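Side-chain contacts in muramidase (Sodiomyces alcalophilus, PDB 6ZM8), which probably hydrolyses the beta-1,4 linkages between N-acetylmuramic acid and N-acetylglucosamine in bacterial peptidoglycan, as a fungal lysozyme of glycoside hydrolase family 25: residues E33-K38 with G69-R74; H60-A65 with V114-D119; Y75-G80 with T122-I127. All coordinates share one frame; numbering follows the deposited sequence. Where two conformers were deposited one is given.

The three contacts show how two helices can each serve more than one contact and how the chemistry varies with depth. Helix 69-78 takes part in contact 1 and contact 3, helix 110-128 in contact 2 and contact 3. Contact 2 is a buried meeting of loop and helix, dominated by one indole. Contacts 1 and 3 are only partly buried: the first sets a hairpin turn against a carboxamide and small side chains, the second joins two helices through aromatic and aliphatic groups and reaches the surface. None is spanned by a direct hydrogen bond. Lys38 and Tyr75 connect contact 1 to contact 3, while His60 and Phe76 touch between contacts 2 and 3.

Contact 1 of 3, residues E33-K38 with G69-R74; sequences EGTTFK and GAAQAR
The side-chain carboxamide of Gln72 is laid flat against Gly34, whose CA sits over one face of the amide, 3.8 Å from Gln72 CD. Gly34 begins the turn of a tight beta-hairpin between strands 26-33 and 37-38 of the GH25 barrel, closed by a reciprocal backbone pair between Glu33 and Phe37; Gln72 projects from helix 69-78. The polar atoms of the amide are engaged elsewhere: OE1 accepts a bond from His60 NE2, and NE2 is bonded to Ser67 OG and Gln63 O. With both ends gripped, the amide is unlikely to flip, and the turn meets a fixed plane.

Gln72 reaches the turn because CG stands anti to its carbonyl carbon (chi1 -77°) and the chain then runs on extended. Thr35 meets that chain at about a right angle: its methyl CG2 touches Gln72 CG at 3.8 Å and lies 4.2 Å from Ala71 CB, so it rests where the two helix side chains adjoin. Gly34 itself has a positive phi of 58°, a backbone shape that favours glycine, and it is held to Phe61 of the neighbouring strand 55-61, which runs parallel to 26-33 in the sheet, by backbone bonding. Gly34 O, buried here without a hydrogen-bond partner in the model, has Gln72 CG alongside it at 3.5 Å.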
loop_
_atom_site.group_PDB
_atom_site.type_symbol
_atom_site.label_atom_id
_atom_site.label_comp_id
_atom_site.label_asym_id
_atom_site.label_seq_id
_atom_site.Cartn_x
_atom_site.Cartn_y
_atom_site.Cartn_z
ATOM N N GLU A 33 0.393 11.153 4.412
ATOM C CA GLU A 33 1.492 10.795 5.293
ATOM C C GLU A 33 1.241 11.466 6.638
ATOM O O GLU A 33 0.849 12.648 6.690
ATOM C CB GLU A 33 2.842 11.230 4.700
ATOM C CG GLU A 33 4.022 11.019 5.636
ATOM C CD GLU A 33 5.366 11.232 4.977
ATOM O OE1 GLU A 33 5.452 11.213 3.699
ATOM O OE2 GLU A 33 6.324 11.399 5.776
ATOM N N GLY A 34 1.431 10.722 7.723
ATOM C CA GLY A 34 1.144 11.306 9.013
ATOM C C GLY A 34 -0.301 11.774 9.122
ATOM O O GLY A 34 -1.204 11.128 8.649
ATOM N N THR A 35 -0.483 12.938 9.790
ATOM C CA THR A 35 -1.824 13.541 9.882
ATOM C C THR A 35 -1.863 14.905 9.194
ATOM O O THR A 35 -2.871 15.604 9.353
ATOM C CB THR A 35 -2.341 13.667 11.297
ATOM O OG1 THR A 35 -1.389 14.452 12.035
ATOM C CG2 THR A 35 -2.534 12.329 11.956
ATOM N N THR A 36 -0.818 15.282 8.469
ATOM C CA THR A 36 -0.651 16.711 7.966
ATOM C C THR A 36 -0.378 16.712 6.456
ATOM O O THR A 36 -0.468 17.812 5.873
ATOM C CB THR A 36 0.447 17.501 8.755
ATOM O OG1 THR A 36 1.631 16.664 8.551
ATOM C CG2 THR A 36 0.281 17.539 10.287
ATOM N N PHE A 37 -0.012 15.618 5.824
ATOM C CA PHE A 37 0.440 15.637 4.429
ATOM C C PHE A 37 -0.599 14.949 3.550
ATOM O O PHE A 37 -0.881 13.750 3.757
ATOM C CB PHE A 37 1.785 14.925 4.324
ATOM C CG PHE A 37 2.343 14.904 2.922
ATOM C CD1 PHE A 37 1.949 13.972 1.981
ATOM C CD2 PHE A 37 3.281 15.848 2.569
ATOM C CE1 PHE A 37 2.487 14.010 0.729
ATOM C CE2 PHE A 37 3.860 15.842 1.319
ATOM C CZ PHE A 37 3.444 14.959 0.368
ATOM N N LYS A 38 -1.073 15.674 2.549
ATOM C CA LYS A 38 -1.925 15.128 1.498
ATOM C C LYS A 38 -1.204 15.399 0.191
ATOM O O LYS A 38 -0.914 16.588 -0.123
ATOM C CB LYS A 38 -3.298 15.802 1.486
ATOM C CG LYS A 38 -4.064 15.715 2.795
ATOM C CD LYS A 38 -5.221 16.712 2.935
ATOM C CE LYS A 38 -5.714 16.974 4.353
ATOM N NZ LYS A 38 -4.812 17.845 5.167
ATOM N N GLY A 69 -2.146 5.232 15.503
ATOM C CA GLY A 69 -2.541 4.546 14.286
ATOM C C GLY A 69 -3.980 4.902 13.890
ATOM O O GLY A 69 -4.286 5.040 12.705
ATOM N N ALA A 70 -4.860 5.031 14.881
ATOM C CA ALA A 70 -6.261 5.382 14.596
ATOM C C ALA A 70 -6.339 6.750 13.937
ATOM O O ALA A 70 -7.101 6.950 12.993
ATOM C CB ALA A 70 -7.091 5.348 15.869
ATOM N N ALA A 71 -5.578 7.734 14.458
ATOM C CA ALA A 71 -5.644 9.080 13.888
ATOM C C ALA A 71 -5.193 9.056 12.438
ATOM O O ALA A 71 -5.754 9.750 11.572
ATOM C CB ALA A 71 -4.795 10.051 14.695
ATOM N N GLN A 72 -4.151 8.277 12.143
ATOM C CA GLN A 72 -3.656 8.217 10.763
ATOM C C GLN A 72 -4.618 7.437 9.856
ATOM O O GLN A 72 -4.764 7.813 8.687
ATOM C CB GLN A 72 -2.230 7.663 10.740
ATOM C CG GLN A 72 -1.279 8.777 11.180
ATOM C CD GLN A 72 0.188 8.420 11.223
ATOM O OE1 GLN A 72 0.729 7.807 10.286
ATOM N NE2 GLN A 72 0.837 8.843 12.281
ATOM N N ALA A 73 -5.273 6.391 10.378
ATOM C CA ALA A 73 -6.265 5.707 9.561
ATOM C C ALA A 73 -7.432 6.630 9.224
ATOM O O ALA A 73 -7.931 6.610 8.092
ATOM C CB ALA A 73 -6.771 4.467 10.291
ATOM N N ARG A 74 -7.885 7.434 10.193
ATOM C CA ARG A 74 -8.965 8.388 9.919
ATOM C C ARG A 74 -8.523 9.403 8.876
ATOM O O ARG A 74 -9.298 9.758 7.965
ATOM C CB ARG A 74 -9.392 9.134 11.196
ATOM C CG ARG A 74 -10.217 8.319 12.149
ATOM C CD ARG A 74 -10.748 9.131 13.340
ATOM N NE ARG A 74 -9.725 9.378 14.354
ATOM C CZ ARG A 74 -9.408 8.548 15.405
ATOM N NH1 ARG A 74 -10.033 7.377 15.449
ATOM N NH2 ARG A 74 -8.447 8.842 16.233
#

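Contact 2 of 3, residues H60-A65 with V114-D119; sequences HFAQPA and VNWIED
Pro64 lies across one face of the Trp116 indole, and these two residues account for most of the surface buried here. Over the face of the indole stands the backbone carbon of the proline: Pro64 CA is 3.7 Å from the centroid of the five-membered ring, 23° off its normal, in a CH-pi contact displaced toward the rim. Beside it, Pro64 CB rests on the fused bond of the indole, 3.9 Å from Trp116 CD2. Because the proline ring restricts its own backbone, the indole packs against a fairly rigid surface.

Ala62 adds the third element farther along the indole. Its CB is directed toward the helix and approaches the benzo ring obliquely, 3.7 Å from Trp116 CH2. Thus the two loop residues touch different ends of a single long side chain. Trp116 extends this far because CG is anti to its backbone N (chi1 -172°), which carries the ring off the helix and into the loop.

Pro64 O is only 3.3 Å from Trp116 NE1, yet the angle is too poor for a hydrogen bond; the proton is taken instead by Ser67 O, farther along the same loop. The buried N-H is therefore satisfied by a backbone carbonyl. Ala62 is also tied by its backbone to Asp95 of the neighbouring strand. A loop leaving the C-terminal end of strand 55-61 is in this way packed on helix 110-128, at the end of the strands where TIM-barrel enzymes characteristically build their active sites.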
loop_
_atom_site.group_PDB
_atom_site.type_symbol
_atom_site.label_atom_id
_atom_site.label_comp_id
_atom_site.label_asym_id
_atom_site.label_seq_id
_atom_site.Cartn_x
_atom_site.Cartn_y
_atom_site.Cartn_z
ATOM N N HIS A 60 -0.883 5.166 2.345
ATOM C CA HIS A 60 -0.570 6.085 3.442
ATOM C C HIS A 60 0.825 5.784 3.945
ATOM O O HIS A 60 1.129 4.630 4.302
ATOM C CB HIS A 60 -1.550 5.802 4.608
ATOM C CG HIS A 60 -1.230 6.638 5.808
ATOM N ND1 HIS A 60 -1.568 7.989 5.846
ATOM C CD2 HIS A 60 -0.553 6.308 6.939
ATOM C CE1 HIS A 60 -1.120 8.433 7.005
ATOM N NE2 HIS A 60 -0.471 7.460 7.683
ATOM N N PHE A 61 1.691 6.804 4.031
ATOM C CA PHE A 61 3.012 6.623 4.626
ATOM C C PHE A 61 2.916 6.811 6.142
ATOM O O PHE A 61 2.661 7.925 6.647
ATOM C CB PHE A 61 4.050 7.559 4.002
ATOM C CG PHE A 61 5.455 7.189 4.433
ATOM C CD1 PHE A 61 5.985 7.568 5.660
ATOM C CD2 PHE A 61 6.206 6.358 3.640
ATOM C CE1 PHE A 61 7.244 7.129 6.070
ATOM C CE2 PHE A 61 7.464 5.944 4.031
ATOM C CZ PHE A 61 7.987 6.322 5.246
ATOM N N ALA A 62 3.101 5.708 6.869
ATOM C CA ALA A 62 2.985 5.703 8.313
ATOM C C ALA A 62 4.084 6.550 8.979
ATOM O O ALA A 62 5.251 6.470 8.609
ATOM C CB ALA A 62 3.126 4.294 8.831
ATOM N N GLN A 63 3.663 7.255 10.033
ATOM C CA GLN A 63 4.588 7.988 10.912
ATOM C C GLN A 63 4.281 7.576 12.346
ATOM O O GLN A 63 3.542 8.279 13.052
ATOM C CB GLN A 63 4.464 9.500 10.687
ATOM C CG GLN A 63 5.091 9.933 9.372
ATOM C CD GLN A 63 6.615 9.924 9.377
ATOM O OE1 GLN A 63 7.240 9.619 10.397
ATOM N NE2 GLN A 63 7.200 10.263 8.229
ATOM N N PRO A 64 4.770 6.423 12.796
ATOM C CA PRO A 64 4.265 5.850 14.052
ATOM C C PRO A 64 4.588 6.626 15.315
ATOM O O PRO A 64 3.923 6.371 16.333
ATOM C CB PRO A 64 4.849 4.438 14.109
ATOM C CG PRO A 64 5.002 4.093 12.626
ATOM C CD PRO A 64 5.506 5.388 12.017
ATOM N N ALA A 65 5.584 7.508 15.289
ATOM C CA ALA A 65 5.893 8.312 16.463
ATOM C C ALA A 65 5.073 9.603 16.523
ATOM O O ALA A 65 5.086 10.238 17.572
ATOM C CB ALA A 65 7.377 8.602 16.571
ATOM N N VAL A 114 3.664 -3.092 16.903
ATOM C CA VAL A 114 2.548 -3.981 16.582
ATOM C C VAL A 114 1.235 -3.347 17.023
ATOM O O VAL A 114 0.247 -3.368 16.276
ATOM C CB VAL A 114 2.772 -5.356 17.218
ATOM C CG1 VAL A 114 1.517 -6.227 17.153
ATOM C CG2 VAL A 114 3.939 -6.075 16.555
ATOM N N ASN A 115 1.185 -2.771 18.231
ATOM C CA ASN A 115 -0.045 -2.147 18.676
ATOM C C ASN A 115 -0.441 -0.966 17.777
ATOM O O ASN A 115 -1.643 -0.758 17.540
ATOM C CB ASN A 115 0.089 -1.639 20.127
ATOM C CG ASN A 115 0.214 -2.740 21.154
ATOM O OD1 ASN A 115 0.003 -3.916 20.861
ATOM N ND2 ASN A 115 0.557 -2.326 22.362
ATOM N N TRP A 116 0.523 -0.189 17.327
ATOM C CA TRP A 116 0.240 0.951 16.468
ATOM C C TRP A 116 -0.391 0.478 15.156
ATOM O O TRP A 116 -1.393 1.010 14.687
ATOM C CB TRP A 116 1.549 1.734 16.220
ATOM C CG TRP A 116 1.351 3.025 15.517
ATOM C CD1 TRP A 116 1.283 4.243 16.130
ATOM C CD2 TRP A 116 1.138 3.252 14.114
ATOM N NE1 TRP A 116 1.039 5.226 15.186
ATOM C CE2 TRP A 116 0.938 4.650 13.961
ATOM C CE3 TRP A 116 1.113 2.452 12.970
ATOM C CZ2 TRP A 116 0.691 5.233 12.720
ATOM C CZ3 TRP A 116 0.858 3.024 11.730
ATOM C CH2 TRP A 116 0.636 4.403 11.625
ATOM N N ILE A 117 0.242 -0.532 14.558
ATOM C CA ILE A 117 -0.275 -1.104 13.298
ATOM C C ILE A 117 -1.682 -1.666 13.531
ATOM O O ILE A 117 -2.569 -1.457 12.707
ATOM C CB ILE A 117 0.704 -2.146 12.747
ATOM C CG1 ILE A 117 2.053 -1.489 12.406
ATOM C CG2 ILE A 117 0.104 -2.842 11.523
ATOM C CD1 ILE A 117 3.183 -2.493 12.218
ATOM N N GLU A 118 -1.880 -2.395 14.645
ATOM C CA GLU A 118 -3.210 -2.919 14.957
ATOM C C GLU A 118 -4.235 -1.797 15.024
ATOM O O GLU A 118 -5.365 -1.924 14.536
ATOM C CB GLU A 118 -3.140 -3.696 16.267
ATOM C CG GLU A 118 -4.487 -4.313 16.673
ATOM C CD GLU A 118 -4.954 -5.385 15.719
ATOM O OE1 GLU A 118 -4.266 -6.406 15.580
ATOM O OE2 GLU A 118 -5.947 -5.157 15.023
ATOM N N ASP A 119 -3.869 -0.684 15.670
ATOM C CA ASP A 119 -4.792 0.436 15.783
ATOM C C ASP A 119 -5.129 0.996 14.388
ATOM O O ASP A 119 -6.293 1.295 14.086
ATOM C CB ASP A 119 -4.178 1.498 16.699
ATOM C CG ASP A 119 -5.141 2.541 17.205
ATOM O OD1 ASP A 119 -6.333 2.277 17.301
ATOM O OD2 ASP A 119 -4.622 3.643 17.564
#

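Contact 3 of 3, residues Y75-G80 with T122-I127; sequences YFASNG and TTYHGI
Phe76 and Tyr124 bring their rings together with the planes 28° apart and offset, with little overlap, the centroids being 5.5 Å from each other. The touch is between Phe76 CE2 and Tyr124 CE1, 3.5 Å apart. The shared conformation explains the meeting: in each residue CG is anti to the backbone N (chi1 -176° in Tyr124), so both rings extend well away from their helices. Phe76 also packs against Ala31 and Thr32 of strand 26-33, so that it joins the barrel wall to the second helix.

Tyr124 is anchored at its far end by OH, which is hydrogen-bonded to Gly81 O and Gly92 N. A leucine here would probably leave those two backbone groups without their hydroxyl partner and Phe76 CE2 without the ring carbon it rests against.

Nearer the surface the contact becomes aliphatic. Ile127 places CG2, its branch anti to the backbone N, against Ala77, with CG2 and Ala77 CB 3.9 Å apart. The same Ala77 CB lies 4.3 Å from Tyr124 CE1, so this one methyl touches both Tyr124 and Ile127, three residues apart on the helix.

Asn79 folds back on its own segment: its ND2 donates to Tyr75 O at 2.9 Å, in the carbonyl plane and onto a lone pair, with an N-H...O angle of 157°. What results is side-by-side packing of helices 69-78 and 110-128, the outer helical layer characteristic of a TIM-barrel fold.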
loop_
_atom_site.group_PDB
_atom_site.type_symbol
_atom_site.label_atom_id
_atom_site.label_comp_id
_atom_site.label_asym_id
_atom_site.label_seq_id
_atom_site.Cartn_x
_atom_site.Cartn_y
_atom_site.Cartn_z
ATOM N N TYR A 75 -7.323 9.945 9.015
ATOM C CA TYR A 75 -6.830 10.954 8.068
ATOM C C TYR A 75 -6.739 10.360 6.661
ATOM O O TYR A 75 -7.168 10.967 5.678
ATOM C CB TYR A 75 -5.476 11.466 8.549
ATOM C CG TYR A 75 -4.926 12.596 7.724
ATOM C CD1 TYR A 75 -5.522 13.828 7.715
ATOM C CD2 TYR A 75 -3.779 12.444 6.963
ATOM C CE1 TYR A 75 -4.995 14.905 6.992
ATOM C CE2 TYR A 75 -3.238 13.487 6.231
ATOM C CZ TYR A 75 -3.830 14.722 6.266
ATOM O OH TYR A 75 -3.245 15.747 5.578
ATOM N N PHE A 76 -6.159 9.168 6.558
ATOM C CA PHE A 76 -6.050 8.481 5.269
ATOM C C PHE A 76 -7.424 8.224 4.653
ATOM O O PHE A 76 -7.663 8.550 3.479
ATOM C CB PHE A 76 -5.293 7.173 5.503
ATOM C CG PHE A 76 -5.198 6.280 4.306
ATOM C CD1 PHE A 76 -4.718 6.729 3.071
ATOM C CD2 PHE A 76 -5.506 4.918 4.435
ATOM C CE1 PHE A 76 -4.546 5.842 2.019
ATOM C CE2 PHE A 76 -5.318 4.038 3.377
ATOM C CZ PHE A 76 -4.830 4.500 2.166
ATOM N N ALA A 77 -8.347 7.628 5.430
ATOM C CA ALA A 77 -9.655 7.262 4.886
ATOM C C ALA A 77 -10.449 8.484 4.434
ATOM O O ALA A 77 -11.293 8.360 3.559
ATOM C CB ALA A 77 -10.432 6.446 5.881
ATOM N N SER A 78 -10.201 9.646 5.049
ATOM C CA SER A 78 -10.896 10.892 4.708
ATOM C C SER A 78 -10.256 11.634 3.542
ATOM O O SER A 78 -10.857 12.609 3.080
ATOM C CB SER A 78 -10.916 11.846 5.960
ATOM O OG SER A 78 -11.722 11.350 6.965
ATOM N N ASN A 79 -9.064 11.248 3.128
ATOM C CA ASN A 79 -8.263 12.049 2.198
ATOM C C ASN A 79 -7.657 11.184 1.090
ATOM O O ASN A 79 -6.544 11.461 0.634
ATOM C CB ASN A 79 -7.180 12.837 2.948
ATOM C CG ASN A 79 -7.790 13.908 3.823
ATOM O OD1 ASN A 79 -8.274 14.934 3.307
ATOM N ND2 ASN A 79 -7.816 13.687 5.087
ATOM N N GLY A 80 -8.415 10.198 0.636
ATOM C CA GLY A 80 -8.038 9.431 -0.545
ATOM C C GLY A 80 -8.102 7.937 -0.373
ATOM O O GLY A 80 -8.175 7.219 -1.374
ATOM N N THR A 122 -7.335 -1.871 12.442
ATOM C CA THR A 122 -8.672 -2.003 13.004
ATOM C C THR A 122 -9.498 -0.759 12.707
ATOM O O THR A 122 -10.683 -0.854 12.350
ATOM C CB THR A 122 -8.569 -2.284 14.507
ATOM O OG1 THR A 122 -8.011 -3.566 14.704
ATOM C CG2 THR A 122 -9.910 -2.238 15.199
ATOM N N THR A 123 -8.901 0.418 12.867
ATOM C CA THR A 123 -9.631 1.662 12.610
ATOM C C THR A 123 -10.010 1.771 11.132
ATOM O O THR A 123 -11.149 2.112 10.789
ATOM C CB THR A 123 -8.821 2.864 13.090
ATOM O OG1 THR A 123 -8.575 2.737 14.500
ATOM C CG2 THR A 123 -9.566 4.167 12.852
ATOM N N TYR A 124 -9.053 1.484 10.246
ATOM C CA TYR A 124 -9.335 1.568 8.816
ATOM C C TYR A 124 -10.494 0.627 8.426
ATOM O O TYR A 124 -11.359 0.987 7.649
ATOM C CB TYR A 124 -8.053 1.254 8.022
ATOM C CG TYR A 124 -8.252 1.423 6.527
ATOM C CD1 TYR A 124 -8.209 2.682 5.935
ATOM C CD2 TYR A 124 -8.507 0.320 5.719
ATOM C CE1 TYR A 124 -8.423 2.844 4.577
ATOM C CE2 TYR A 124 -8.717 0.472 4.352
ATOM C CZ TYR A 124 -8.683 1.738 3.779
ATOM O OH TYR A 124 -8.923 1.840 2.434
ATOM N N HIS A 125 -10.461 -0.588 8.979
ATOM C CA HIS A 125 -11.541 -1.565 8.693
ATOM C C HIS A 125 -12.896 -1.085 9.254
ATOM O O HIS A 125 -13.925 -1.264 8.605
ATOM C CB HIS A 125 -11.120 -2.912 9.273
ATOM C CG HIS A 125 -12.156 -3.974 9.143
ATOM N ND1 HIS A 125 -13.036 -4.237 10.158
ATOM C CD2 HIS A 125 -12.422 -4.819 8.148
ATOM C CE1 HIS A 125 -13.841 -5.245 9.759
ATOM N NE2 HIS A 125 -13.488 -5.607 8.538
ATOM N N GLY A 126 -12.889 -0.492 10.438
ATOM C CA GLY A 126 -14.125 0.026 10.992
ATOM C C GLY A 126 -14.714 1.152 10.168
ATOM O O GLY A 126 -15.935 1.329 10.115
ATOM N N ILE A 127 -13.852 1.962 9.546
ATOM C CA ILE A 127 -14.324 3.077 8.735
ATOM C C ILE A 127 -14.828 2.570 7.375
ATOM O O ILE A 127 -15.897 2.934 6.925
ATOM C CB ILE A 127 -13.233 4.149 8.547
ATOM C CG1 ILE A 127 -12.882 4.782 9.892
ATOM C CG2 ILE A 127 -13.683 5.199 7.562
ATOM C CD1 ILE A 127 -11.613 5.577 9.879
#